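PDB 2I5G: amidohydrolase from Pseudomonas aeruginosa, which probably acts as a metallodipeptidase of the M19 membrane dipeptidase family, cleaving dipeptides with an active site carried on a TIM-barrel scaffold. Local coordinates for residues A95-D100 and E106-L111; E167-S172 and L198-D203; V176-C181 and R191-E196; F258-T263 and A269-N274. The protein carries 2 engineered substitutions. All coordinates share one frame; numbering follows the deposited sequence.

Interaction 1: A95-D100 and E106-L111; sequences AHAFED and EVFKQL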
loop_
_atom_site.group_PDB
_atom_site.type_symbol
_atom_site.label_atom_id
_atom_site.label_comp_id
_atom_site.label_asym_id
_atom_site.label_seq_id
_atom_site.Cartn_x
_atom_site.Cartn_y
_atom_site.Cartn_z
ATOM N N ALA A 95 -1.532 1.235 9.919
ATOM C CA ALA A 95 -2.475 0.164 9.627
ATOM C C ALA A 95 -1.780 -0.912 8.796
ATOM O O ALA A 95 -2.354 -1.967 8.529
ATOM C CB ALA A 95 -3.663 0.713 8.864
ATOM N N HIS A 96 -0.538 -0.639 8.402
ATOM C CA HIS A 96 0.235 -1.562 7.583
ATOM C C HIS A 96 0.377 -2.955 8.190
ATOM O O HIS A 96 0.546 -3.942 7.463
ATOM C CB HIS A 96 1.616 -0.978 7.292
ATOM C CG HIS A 96 2.416 -1.791 6.323
ATOM N ND1 HIS A 96 1.975 -2.071 5.046
ATOM C CD2 HIS A 96 3.614 -2.411 6.452
ATOM C CE1 HIS A 96 2.865 -2.830 4.432
ATOM N NE2 HIS A 96 3.869 -3.051 5.264
ATOM N N ALA A 97 0.302 -3.035 9.517
ATOM C CA ALA A 97 0.406 -4.308 10.226
ATOM C C ALA A 97 -0.706 -5.265 9.795
ATOM O O ALA A 97 -0.552 -6.485 9.894
ATOM C CB ALA A 97 0.333 -4.074 11.715
ATOM N N PHE A 98 -1.826 -4.710 9.331
ATOM C CA PHE A 98 -2.947 -5.523 8.859
ATOM C C PHE A 98 -2.631 -6.069 7.471
ATOM O O PHE A 98 -3.338 -6.946 6.966
ATOM C CB PHE A 98 -4.231 -4.698 8.724
ATOM C CG PHE A 98 -4.708 -4.071 9.995
ATOM C CD1 PHE A 98 -4.725 -4.788 11.185
ATOM C CD2 PHE A 98 -5.208 -2.768 9.985
ATOM C CE1 PHE A 98 -5.238 -4.219 12.346
ATOM C CE2 PHE A 98 -5.723 -2.186 11.136
ATOM C CZ PHE A 98 -5.740 -2.911 12.318
ATOM N N GLU A 99 -1.581 -5.540 6.850
ATOM C CA GLU A 99 -1.212 -5.952 5.502
ATOM C C GLU A 99 -2.444 -5.853 4.586
ATOM O O GLU A 99 -3.061 -4.785 4.499
ATOM C CB GLU A 99 -0.618 -7.366 5.523
ATOM C CG GLU A 99 0.771 -7.399 6.173
ATOM C CD GLU A 99 1.460 -8.765 6.129
ATOM O OE1 GLU A 99 2.620 -8.848 6.598
ATOM O OE2 GLU A 99 0.854 -9.746 5.637
ATOM N N ASP A 100 -2.819 -6.935 3.909
ATOM C CA ASP A 100 -3.985 -6.881 3.026
ATOM C C ASP A 100 -5.125 -7.746 3.535
ATOM O O ASP A 100 -6.047 -8.085 2.799
ATOM C CB ASP A 100 -3.613 -7.321 1.616
ATOM C CG ASP A 100 -3.127 -8.748 1.566
ATOM O OD1 ASP A 100 -3.040 -9.306 0.452
ATOM O OD2 ASP A 100 -2.824 -9.307 2.642
ATOM N N GLU A 106 -9.407 -8.132 13.621
ATOM C CA GLU A 106 -9.938 -8.872 14.758
ATOM C C GLU A 106 -8.842 -9.643 15.503
ATOM O O GLU A 106 -8.922 -9.829 16.718
ATOM C CB GLU A 106 -11.021 -9.834 14.278
ATOM C CG GLU A 106 -11.579 -10.754 15.344
ATOM C CD GLU A 106 -12.767 -11.547 14.841
ATOM O OE1 GLU A 106 -12.644 -12.196 13.776
ATOM O OE2 GLU A 106 -13.823 -11.519 15.506
ATOM N N VAL A 107 -7.822 -10.089 14.772
ATOM C CA VAL A 107 -6.714 -10.841 15.353
ATOM C C VAL A 107 -5.927 -9.997 16.344
ATOM O O VAL A 107 -5.639 -10.437 17.460
ATOM C CB VAL A 107 -5.715 -11.331 14.267
ATOM C CG1 VAL A 107 -4.524 -12.011 14.931
ATOM C CG2 VAL A 107 -6.400 -12.290 13.308
ATOM N N PHE A 108 -5.566 -8.786 15.932
ATOM C CA PHE A 108 -4.791 -7.910 16.804
ATOM C C PHE A 108 -5.609 -7.459 17.995
ATOM O O PHE A 108 -5.086 -7.312 19.102
ATOM C CB PHE A 108 -4.264 -6.708 16.018
ATOM C CG PHE A 108 -3.056 -7.024 15.185
ATOM C CD1 PHE A 108 -1.896 -7.514 15.785
ATOM C CD2 PHE A 108 -3.076 -6.844 13.805
ATOM C CE1 PHE A 108 -0.771 -7.819 15.020
ATOM C CE2 PHE A 108 -1.958 -7.146 13.029
ATOM C CZ PHE A 108 -0.801 -7.635 13.638
ATOM N N LYS A 109 -6.897 -7.241 17.764
ATOM C CA LYS A 109 -7.783 -6.841 18.837
ATOM C C LYS A 109 -7.734 -7.941 19.889
ATOM O O LYS A 109 -7.677 -7.653 21.083
ATOM C CB LYS A 109 -9.209 -6.678 18.315
ATOM C CG LYS A 109 -10.246 -6.429 19.395
ATOM C CD LYS A 109 -10.026 -5.128 20.138
ATOM C CE LYS A 109 -11.032 -5.019 21.278
ATOM N NZ LYS A 109 -10.920 -3.740 22.021
ATOM N N GLN A 110 -7.750 -9.199 19.443
ATOM C CA GLN A 110 -7.686 -10.340 20.359
ATOM C C GLN A 110 -6.341 -10.399 21.079
ATOM O O GLN A 110 -6.206 -11.063 22.107
ATOM C CB GLN A 110 -7.901 -11.661 19.618
ATOM C CG GLN A 110 -9.301 -11.871 19.065
ATOM C CD GLN A 110 -9.570 -13.321 18.688
ATOM O OE1 GLN A 110 -8.664 -14.154 18.680
ATOM N NE2 GLN A 110 -10.823 -13.626 18.372
ATOM N N LEU A 111 -5.344 -9.709 20.532
ATOM C CA LEU A 111 -4.019 -9.688 21.136
ATOM C C LEU A 111 -3.793 -8.460 22.014
ATOM O O LEU A 111 -2.689 -8.220 22.485
ATOM C CB LEU A 111 -2.949 -9.770 20.047
ATOM C CG LEU A 111 -2.991 -11.093 19.272
ATOM C CD1 LEU A 111 -2.050 -11.029 18.083
ATOM C CD2 LEU A 111 -2.613 -12.245 20.211
#

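Interaction 2: E167-S172 and L198-D203; sequences EVILES and LKFIAD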
loop_
_atom_site.group_PDB
_atom_site.type_symbol
_atom_site.label_atom_id
_atom_site.label_comp_id
_atom_site.label_asym_id
_atom_site.label_seq_id
_atom_site.Cartn_x
_atom_site.Cartn_y
_atom_site.Cartn_z
ATOM N N GLU A 167 -12.002 11.858 5.244
ATOM C CA GLU A 167 -12.846 10.746 4.815
ATOM C C GLU A 167 -13.050 9.770 5.964
ATOM O O GLU A 167 -14.149 9.258 6.167
ATOM C CB GLU A 167 -12.217 10.040 3.612
ATOM C CG GLU A 167 -12.281 10.864 2.334
ATOM C CD GLU A 167 -11.444 10.293 1.205
ATOM O OE1 GLU A 167 -11.634 9.116 0.845
ATOM O OE2 GLU A 167 -10.592 11.026 0.666
ATOM N N VAL A 168 -11.992 9.532 6.728
ATOM C CA VAL A 168 -12.071 8.624 7.866
ATOM C C VAL A 168 -13.035 9.154 8.935
ATOM O O VAL A 168 -13.804 8.393 9.522
ATOM C CB VAL A 168 -10.663 8.397 8.494
ATOM C CG1 VAL A 168 -10.774 7.581 9.783
ATOM C CG2 VAL A 168 -9.770 7.676 7.496
ATOM N N ILE A 169 -13.003 10.457 9.189
ATOM C CA ILE A 169 -13.896 11.030 10.192
ATOM C C ILE A 169 -15.353 10.870 9.761
ATOM O O ILE A 169 -16.237 10.613 10.585
ATOM C CB ILE A 169 -13.613 12.536 10.413
ATOM C CG1 ILE A 169 -12.175 12.731 10.906
ATOM C CG2 ILE A 169 -14.619 13.110 11.417
ATOM C CD1 ILE A 169 -11.753 14.175 11.022
ATOM N N LEU A 170 -15.589 11.021 8.464
ATOM C CA LEU A 170 -16.924 10.920 7.891
ATOM C C LEU A 170 -17.412 9.479 7.737
ATOM O O LEU A 170 -18.609 9.234 7.662
ATOM C CB LEU A 170 -16.927 11.610 6.524
ATOM C CG LEU A 170 -17.586 12.980 6.317
ATOM C CD1 LEU A 170 -17.599 13.797 7.596
ATOM C CD2 LEU A 170 -16.838 13.705 5.209
ATOM N N GLU A 171 -16.481 8.531 7.699
ATOM C CA GLU A 171 -16.809 7.118 7.515
ATOM C C GLU A 171 -17.018 6.309 8.797
ATOM O O GLU A 171 -17.887 5.440 8.845
ATOM C CB GLU A 171 -15.719 6.465 6.650
ATOM C CG GLU A 171 -15.668 4.935 6.646
ATOM C CD GLU A 171 -16.754 4.295 5.804
ATOM O OE1 GLU A 171 -16.927 4.700 4.635
ATOM O OE2 GLU A 171 -17.426 3.371 6.309
ATOM N N SER A 172 -16.232 6.582 9.833
ATOM C CA SER A 172 -16.369 5.824 11.073
ATOM C C SER A 172 -17.644 6.180 11.809
ATOM O O SER A 172 -18.076 7.335 11.808
ATOM C CB SER A 172 -15.182 6.068 12.000
ATOM O OG SER A 172 -15.275 7.348 12.592
ATOM N N LEU A 198 -9.242 20.995 13.414
ATOM C CA LEU A 198 -9.517 20.719 14.811
ATOM C C LEU A 198 -10.996 20.897 15.119
ATOM O O LEU A 198 -11.557 20.179 15.940
ATOM C CB LEU A 198 -8.697 21.654 15.691
ATOM C CG LEU A 198 -7.178 21.498 15.619
ATOM C CD1 LEU A 198 -6.546 22.624 16.400
ATOM C CD2 LEU A 198 -6.744 20.138 16.185
ATOM N N LYS A 199 -11.629 21.858 14.458
ATOM C CA LYS A 199 -13.041 22.122 14.693
ATOM C C LYS A 199 -13.891 21.056 14.033
ATOM O O LYS A 199 -14.934 20.661 14.564
ATOM C CB LYS A 199 -13.417 23.508 14.156
ATOM C CG LYS A 199 -14.908 23.815 14.209
ATOM C CD LYS A 199 -15.205 25.261 13.804
ATOM C CE LYS A 199 -16.628 25.424 13.275
ATOM N NZ LYS A 199 -17.669 25.005 14.248
ATOM N N PHE A 200 -13.425 20.580 12.884
ATOM C CA PHE A 200 -14.133 19.556 12.125
ATOM C C PHE A 200 -14.150 18.197 12.832
ATOM O O PHE A 200 -15.150 17.481 12.778
ATOM C CB PHE A 200 -13.494 19.399 10.740
ATOM C CG PHE A 200 -14.261 18.494 9.806
ATOM C CD1 PHE A 200 -15.260 19.005 8.990
ATOM C CD2 PHE A 200 -13.980 17.129 9.749
ATOM C CE1 PHE A 200 -15.973 18.169 8.127
ATOM C CE2 PHE A 200 -14.688 16.286 8.892
ATOM C CZ PHE A 200 -15.688 16.807 8.078
ATOM N N ILE A 201 -13.054 17.831 13.492
ATOM C CA ILE A 201 -13.024 16.533 14.158
ATOM C C ILE A 201 -13.801 16.554 15.464
ATOM O O ILE A 201 -14.344 15.535 15.881
ATOM C CB ILE A 201 -11.584 16.041 14.437
ATOM C CG1 ILE A 201 -11.634 14.602 14.950
ATOM C CG2 ILE A 201 -10.896 16.950 15.453
ATOM C CD1 ILE A 201 -10.276 14.013 15.288
ATOM N N ALA A 202 -13.857 17.709 16.112
ATOM C CA ALA A 202 -14.603 17.810 17.360
ATOM C C ALA A 202 -16.106 17.830 17.054
ATOM O O ALA A 202 -16.902 17.207 17.762
ATOM C CB ALA A 202 -14.198 19.071 18.117
ATOM N N ASP A 203 -16.492 18.540 15.996
ATOM C CA ASP A 203 -17.900 18.620 15.625
ATOM C C ASP A 203 -18.475 17.245 15.334
ATOM O O ASP A 203 -19.655 16.995 15.581
ATOM C CB ASP A 203 -18.097 19.528 14.410
ATOM C CG ASP A 203 -18.082 20.997 14.775
ATOM O OD1 ASP A 203 -18.692 21.354 15.805
ATOM O OD2 ASP A 203 -17.477 21.797 14.034
#

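Interaction 3: V176-C181 and R191-E196; sequences VCYSHC and RNKSDE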
loop_
_atom_site.group_PDB
_atom_site.type_symbol
_atom_site.label_atom_id
_atom_site.label_comp_id
_atom_site.label_asym_id
_atom_site.label_seq_id
_atom_site.Cartn_x
_atom_site.Cartn_y
_atom_site.Cartn_z
ATOM N N VAL A 176 -13.158 9.139 16.284
ATOM C CA VAL A 176 -11.781 8.877 15.883
ATOM C C VAL A 176 -10.930 9.899 16.636
ATOM O O VAL A 176 -11.467 10.743 17.360
ATOM C CB VAL A 176 -11.578 9.034 14.367
ATOM C CG1 VAL A 176 -12.430 8.003 13.627
ATOM C CG2 VAL A 176 -11.933 10.439 13.939
ATOM N N CYS A 177 -9.616 9.850 16.475
ATOM C CA CYS A 177 -8.792 10.787 17.220
ATOM C C CYS A 177 -7.469 11.146 16.577
ATOM O O CYS A 177 -7.024 10.504 15.623
ATOM C CB CYS A 177 -8.487 10.201 18.597
ATOM S SG CYS A 177 -7.413 8.716 18.505
ATOM N N TYR A 178 -6.866 12.199 17.120
ATOM C CA TYR A 178 -5.542 12.661 16.731
ATOM C C TYR A 178 -4.827 12.486 18.066
ATOM O O TYR A 178 -4.613 13.456 18.793
ATOM C CB TYR A 178 -5.525 14.142 16.351
ATOM C CG TYR A 178 -6.118 14.488 15.001
ATOM C CD1 TYR A 178 -5.832 13.723 13.871
ATOM C CD2 TYR A 178 -6.936 15.609 14.850
ATOM C CE1 TYR A 178 -6.349 14.065 12.620
ATOM C CE2 TYR A 178 -7.455 15.961 13.608
ATOM C CZ TYR A 178 -7.157 15.186 12.498
ATOM O OH TYR A 178 -7.669 15.538 11.269
ATOM N N SER A 179 -4.499 11.236 18.396
ATOM C CA SER A 179 -3.838 10.897 19.654
ATOM C C SER A 179 -2.732 11.858 20.060
ATOM O O SER A 179 -2.569 12.145 21.242
ATOM C CB SER A 179 -3.273 9.472 19.592
ATOM O OG SER A 179 -2.254 9.359 18.614
ATOM N N HIS A 180 -1.975 12.354 19.086
ATOM C CA HIS A 180 -0.888 13.274 19.385
ATOM C C HIS A 180 -0.581 14.258 18.258
ATOM O O HIS A 180 0.001 13.893 17.238
ATOM C CB HIS A 180 0.382 12.487 19.755
ATOM C CG HIS A 180 0.884 11.575 18.673
ATOM N ND1 HIS A 180 0.182 10.471 18.238
ATOM C CD2 HIS A 180 2.031 11.596 17.953
ATOM C CE1 HIS A 180 0.876 9.852 17.298
ATOM N NE2 HIS A 180 2.002 10.513 17.107
ATOM N N CYS A 181 -0.966 15.516 18.446
ATOM C CA CYS A 181 -0.713 16.536 17.434
ATOM C C CYS A 181 -0.695 17.936 18.035
ATOM O O CYS A 181 -0.984 18.130 19.211
ATOM C CB CYS A 181 -1.780 16.476 16.350
ATOM S SG CYS A 181 -3.392 16.951 16.977
ATOM N N ARG A 191 2.839 18.179 10.131
ATOM C CA ARG A 191 2.086 17.311 11.029
ATOM C C ARG A 191 1.109 18.018 11.958
ATOM O O ARG A 191 0.328 17.370 12.652
ATOM C CB ARG A 191 3.028 16.413 11.837
ATOM C CG ARG A 191 2.528 14.987 11.855
ATOM C CD ARG A 191 3.470 13.995 12.499
ATOM N NE ARG A 191 3.487 14.084 13.955
ATOM C CZ ARG A 191 2.405 14.175 14.722
ATOM N NH1 ARG A 191 1.194 14.201 14.181
ATOM N NH2 ARG A 191 2.537 14.228 16.040
ATOM N N ASN A 192 1.144 19.344 11.974
ATOM C CA ASN A 192 0.222 20.104 12.809
ATOM C C ASN A 192 -1.134 20.218 12.117
ATOM O O ASN A 192 -1.224 20.094 10.894
ATOM C CB ASN A 192 0.774 21.499 13.092
ATOM C CG ASN A 192 1.876 21.482 14.116
ATOM O OD1 ASN A 192 2.010 20.527 14.874
ATOM N ND2 ASN A 192 2.662 22.545 14.160
ATOM N N LYS A 193 -2.184 20.458 12.895
ATOM C CA LYS A 193 -3.524 20.574 12.335
ATOM C C LYS A 193 -4.074 22.005 12.349
ATOM O O LYS A 193 -3.853 22.763 13.293
ATOM C CB LYS A 193 -4.477 19.650 13.093
ATOM C CG LYS A 193 -3.947 18.235 13.302
ATOM C CD LYS A 193 -3.677 17.509 11.988
ATOM C CE LYS A 193 -3.258 16.061 12.236
ATOM N NZ LYS A 193 -2.777 15.383 11.001
ATOM N N SER A 194 -4.803 22.358 11.294
ATOM C CA SER A 194 -5.404 23.684 11.150
ATOM C C SER A 194 -6.594 23.836 12.081
ATOM O O SER A 194 -7.138 22.844 12.562
ATOM C CB SER A 194 -5.888 23.886 9.716
ATOM O OG SER A 194 -7.010 23.058 9.465
ATOM N N ASP A 195 -7.005 25.079 12.326
ATOM C CA ASP A 195 -8.148 25.341 13.196
ATOM C C ASP A 195 -9.383 24.673 12.599
ATOM O O ASP A 195 -10.172 24.038 13.308
ATOM C CB ASP A 195 -8.392 26.847 13.340
ATOM C CG ASP A 195 -7.204 27.579 13.950
ATOM O OD1 ASP A 195 -6.624 27.076 14.934
ATOM O OD2 ASP A 195 -6.856 28.670 13.454
ATOM N N GLU A 196 -9.542 24.819 11.288
ATOM C CA GLU A 196 -10.676 24.221 10.596
ATOM C C GLU A 196 -10.694 22.717 10.837
ATOM O O GLU A 196 -11.754 22.128 11.058
ATOM C CB GLU A 196 -10.605 24.525 9.091
ATOM C CG GLU A 196 -9.191 24.508 8.504
ATOM C CD GLU A 196 -8.469 25.854 8.609
ATOM O OE1 GLU A 196 -8.753 26.754 7.792
ATOM O OE2 GLU A 196 -7.621 26.015 9.509
#

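Interaction 4: F258-T263 and A269-N274; sequences FFEWLT and ARRLTN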
loop_
_atom_site.group_PDB
_atom_site.type_symbol
_atom_site.label_atom_id
_atom_site.label_comp_id
_atom_site.label_asym_id
_atom_site.label_seq_id
_atom_site.Cartn_x
_atom_site.Cartn_y
_atom_site.Cartn_z
ATOM N N PHE A 258 16.973 5.119 16.072
ATOM C CA PHE A 258 15.517 5.185 16.200
ATOM C C PHE A 258 14.894 6.368 15.469
ATOM O O PHE A 258 13.850 6.226 14.835
ATOM C CB PHE A 258 15.129 5.252 17.677
ATOM C CG PHE A 258 13.648 5.410 17.921
ATOM C CD1 PHE A 258 12.790 4.327 17.805
ATOM C CD2 PHE A 258 13.118 6.645 18.302
ATOM C CE1 PHE A 258 11.419 4.469 18.072
ATOM C CE2 PHE A 258 11.754 6.795 18.569
ATOM C CZ PHE A 258 10.906 5.707 18.455
ATOM N N PHE A 259 15.520 7.536 15.570
ATOM C CA PHE A 259 14.993 8.719 14.904
ATOM C C PHE A 259 15.184 8.673 13.400
ATOM O O PHE A 259 14.293 9.073 12.646
ATOM C CB PHE A 259 15.607 9.985 15.507
ATOM C CG PHE A 259 15.038 10.325 16.852
ATOM C CD1 PHE A 259 13.714 10.725 16.971
ATOM C CD2 PHE A 259 15.790 10.146 18.009
ATOM C CE1 PHE A 259 13.138 10.934 18.229
ATOM C CE2 PHE A 259 15.230 10.350 19.266
ATOM C CZ PHE A 259 13.898 10.745 19.378
ATOM N N GLU A 260 16.330 8.171 12.956
ATOM C CA GLU A 260 16.589 8.059 11.523
ATOM C C GLU A 260 15.567 7.102 10.918
ATOM O O GLU A 260 15.126 7.272 9.782
ATOM C CB GLU A 260 18.010 7.539 11.280
ATOM C CG GLU A 260 19.088 8.543 11.655
ATOM C CD GLU A 260 18.996 9.817 10.830
ATOM O OE1 GLU A 260 19.287 9.763 9.614
ATOM O OE2 GLU A 260 18.621 10.868 11.395
ATOM N N TRP A 261 15.191 6.106 11.711
ATOM C CA TRP A 261 14.225 5.087 11.324
ATOM C C TRP A 261 12.832 5.690 11.167
ATOM O O TRP A 261 12.046 5.283 10.311
ATOM C CB TRP A 261 14.200 4.003 12.398
ATOM C CG TRP A 261 13.290 2.879 12.104
ATOM C CD1 TRP A 261 13.370 2.011 11.053
ATOM C CD2 TRP A 261 12.186 2.449 12.900
ATOM N NE1 TRP A 261 12.386 1.058 11.152
ATOM C CE2 TRP A 261 11.645 1.303 12.277
ATOM C CE3 TRP A 261 11.603 2.916 14.084
ATOM C CZ2 TRP A 261 10.548 0.612 12.799
ATOM C CZ3 TRP A 261 10.509 2.226 14.606
ATOM C CH2 TRP A 261 9.998 1.087 13.962
ATOM N N LEU A 262 12.534 6.661 12.013
ATOM C CA LEU A 262 11.255 7.336 11.981
ATOM C C LEU A 262 11.218 8.366 10.845
ATOM O O LEU A 262 10.154 8.685 10.330
ATOM C CB LEU A 262 11.019 8.032 13.328
ATOM C CG LEU A 262 9.953 7.503 14.299
ATOM C CD1 LEU A 262 10.026 6.004 14.436
ATOM C CD2 LEU A 262 10.145 8.168 15.652
ATOM N N THR A 263 12.378 8.871 10.434
ATOM C CA THR A 263 12.409 9.896 9.394
ATOM C C THR A 263 12.621 9.479 7.937
ATOM O O THR A 263 12.536 10.320 7.031
ATOM C CB THR A 263 13.433 10.978 9.748
ATOM O OG1 THR A 263 14.686 10.364 10.071
ATOM C CG2 THR A 263 12.942 11.792 10.937
ATOM N N ALA A 269 14.170 4.056 3.520
ATOM C CA ALA A 269 14.229 4.707 2.210
ATOM C C ALA A 269 14.553 6.193 2.258
ATOM O O ALA A 269 15.238 6.658 3.158
ATOM C CB ALA A 269 12.922 4.486 1.463
ATOM N N ARG A 270 14.055 6.936 1.279
ATOM C CA ARG A 270 14.308 8.369 1.192
ATOM C C ARG A 270 13.985 9.146 2.471
ATOM O O ARG A 270 13.136 8.752 3.265
ATOM C CB ARG A 270 13.519 8.959 0.024
ATOM C CG ARG A 270 12.031 8.867 0.216
ATOM C CD ARG A 270 11.256 9.267 -1.026
ATOM N NE ARG A 270 9.825 9.199 -0.756
ATOM C CZ ARG A 270 9.191 8.081 -0.427
ATOM N NH1 ARG A 270 9.865 6.942 -0.343
ATOM N NH2 ARG A 270 7.893 8.111 -0.143
ATOM N N ARG A 271 14.674 10.260 2.658
ATOM C CA ARG A 271 14.461 11.093 3.826
ATOM C C ARG A 271 13.154 11.863 3.679
ATOM O O ARG A 271 12.978 12.620 2.725
ATOM C CB ARG A 271 15.632 12.068 3.987
ATOM C CG ARG A 271 15.525 12.978 5.195
ATOM C CD ARG A 271 16.867 13.112 5.883
ATOM N NE ARG A 271 16.692 13.133 7.330
ATOM C CZ ARG A 271 17.577 12.655 8.199
ATOM N NH1 ARG A 271 18.707 12.115 7.764
ATOM N NH2 ARG A 271 17.323 12.710 9.504
ATOM N N LEU A 272 12.241 11.660 4.624
ATOM C CA LEU A 272 10.950 12.341 4.606
ATOM C C LEU A 272 11.025 13.680 5.330
ATOM O O LEU A 272 10.308 14.618 4.997
ATOM C CB LEU A 272 9.887 11.472 5.282
ATOM C CG LEU A 272 9.618 10.118 4.631
ATOM C CD1 LEU A 272 8.641 9.307 5.465
ATOM C CD2 LEU A 272 9.087 10.354 3.229
ATOM N N THR A 273 11.897 13.765 6.326
ATOM C CA THR A 273 12.034 14.990 7.100
ATOM C C THR A 273 13.256 14.922 8.006
ATOM O O THR A 273 13.984 13.928 8.020
ATOM C CB THR A 273 10.785 15.223 7.991
ATOM O OG1 THR A 273 10.789 16.563 8.489
ATOM C CG2 THR A 273 10.790 14.265 9.178
ATOM N N ASN A 274 13.469 16.001 8.753
ATOM C CA ASN A 274 14.570 16.092 9.701
ATOM C C ASN A 274 14.046 16.859 10.903
ATOM O O ASN A 274 13.734 18.044 10.800
ATOM C CB ASN A 274 15.769 16.815 9.083
ATOM C CG ASN A 274 16.945 16.927 10.047
ATOM O OD1 ASN A 274 17.284 15.973 10.755
ATOM N ND2 ASN A 274 17.581 18.094 10.068
#

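Interaction 1: A95-D100 and E106-L111
Phe98 and Phe108 make the aromatic part of this contact, which has no hydrogen bond across it. Their rings slant across one another: Phe108 CD2 sits at the rim of the Phe98 ring, near its plane, 3.7 Å from Phe98 CE1. Each ring carbon CG lies anti to its own carbonyl carbon (chi1 -60° in Phe98, -79° in Phe108). In Phe98 this brings the ring closer to the helix than the start of its side chain would suggest. The aliphatic share is small, with Ala97 CB resting 4.1 Å from Phe108 CE2.

A third kind of contact joins backbone to ring. Ala97 O faces the edge of the Phe108 ring, close to its plane and 3.5 Å from Phe108 CE2, an approach that probably suits the weakly positive ring edge.

The contacts lie within a chain reversal of the TIM barrel. After strand 86-92 the polypeptide makes a short 3-10 turn at 96-98, closed by Phe98 N to Ala95 O (2.9 Å), and soon enters helix 103-110, from which Phe108 points back at the turn.

Neighbouring layers complete the buried aromatic cluster. Phe92 meets the Phe108 ring edge-to-face, and helix 47-63 brings Phe47, its ring plane about 60° from that of Phe108, with Thr50, Val51 and Ile54. Phe98 leans on Ile144 of helix 139-151.

Interaction 2: E167-S172 and L198-D203
Ile169 pushes its end methyl into the notch between Phe200 and Ile201, where two outer helices of the TIM barrel run side by side. Helices 162-171 and 195-203 flank strand 177-181 in the chain, the first leading into it and the second following it, and their facing segments are nearly parallel (14°) with axes 10.5 Å apart.

The principal bump is Ile169 CD1. With CG1 anti to the carbonyl carbon (chi1 -61°) and the chain then extended, this methyl reaches straight for the other helix. One wall of its hollow is the edge of the Phe200 ring, met in the ring plane at CD2, 3.9 Å away. The other is the stem of Ile201, whose CB lies equally close, at 3.9 Å from the same methyl, and whose side chain crosses that of Ile169 at about a right angle.

The second bump comes from the opposite helix. Phe200, its CG anti to the backbone N (chi1 -172°), carries its ring across to the other helix, meeting Ile169 and Leu170. Ile169 CG2 adds a looser touch, 4.1 Å from Phe200 CE2. His204 meets the Phe200 ring and also touches both Ile169 and Leu170, while Val176, just before strand 177-181, also touches Ile169. Leu170 closes the solvent side, its CD1 reaching 3.6 Å from Phe200 CZ.

Interaction 3: V176-C181 and R191-E196
Cys181 and Asn192 bring the backbones closest, CA to CA 5.9 Å, where the strand through Cys177 and Tyr178, having turned a corner at Ser179 and His180, runs past the chain at Arg191 to Lys193. Arg191 grips the corner. Its chain bends at chi3 (75°) and delivers NH2 to His180 O at 2.8 Å, in a bond that lies in the guanidinium plane but meets the oxygen from above the carbonyl plane. NH1 adds a weak second bond to the same His180 O (3.3 Å), making a two-pronged hold on one acceptor. The imidazole of His180 stands close by, its CD2 3.3 Å from Arg191 NH2, with ring and guanidinium planes 55° apart.

This is the first connection of the beta-alpha-beta unit formed by strand 177-181, helix 195-203 and strand 207-210 of the TIM barrel. The corner lies toward the C-terminal end of the strand, the end of the barrel at which TIM-barrel enzymes carry their active sites. Ser179 OG and His180 ND1 are hydrogen-bonded at 2.7 Å, and His180 NE2 bonds to His159, fixing the imidazole at both nitrogens.

Lys193 works with its hydrocarbon part. Bent at chi2 (-61°), it lays CE over one face of Tyr178, a CH-pi contact 3.9 Å from the ring centroid, while CG packs 3.9 Å from Cys181 SG. Its NZ bonds to Ser158 O, which also receives a weak bond from Arg191 NH1.

Interaction 4: F258-T263 and A269-N274
Thr263 lays its CG2 methyl against that of Thr273, the two CG2 atoms 3.7 Å apart and the side chains crossing at about a right angle. Here the loop after helix 256-263 folds back against its end, in the long excursion that the TIM-barrel chain makes between strand 244-246 and helix 291-299.

The side-chain polar contact across the segments is made by Arg271 with Glu260, which lies about one helical turn before Thr263. Two guanidinium nitrogens take part in this salt bridge: NH2 to Glu260 OE2 at 2.9 Å, on the syn side of the carboxylate, and NH1 to Glu260 OE1 at 3.0 Å, a weak bond. The fit is twisted, the two planes standing 51° apart. Arg271 also turns back on its own loop, for bends at chi2 and chi3 place NE 2.9 Å from Thr273 O, which holds the flat group's rotation.

Arg270 NH1 forms salt bridges with Asp265 and with Glu143 of the second subunit, so the loop also serves the dimer interface. Backbone closes the reversal at Thr263 O, where Leu272 N donates a hydrogen bond at 2.8 Å.

In the fold
Along the chain interaction 1 closes first, interaction 3 then lies nested inside the loop closed by interaction 2, and interaction 4 follows. Interactions 2 and 3 form one continuous patch: their centres are 10 Å apart, both draw on helix 195-203, and Ile201 CD1 packs 3.7 Å from Tyr178 CD2, linking the helix layer to strand 177-181. The others are separate, with interaction 1 about 24 Å from interactions 3 and 4 and interaction 4 about 29 Å from interaction 2, centre to centre. All four lie within the M19 family region of one TIM-barrel chain. Interaction 3 is the most central, whereas segments of interactions 1, 2 and 4 also touch the second subunit.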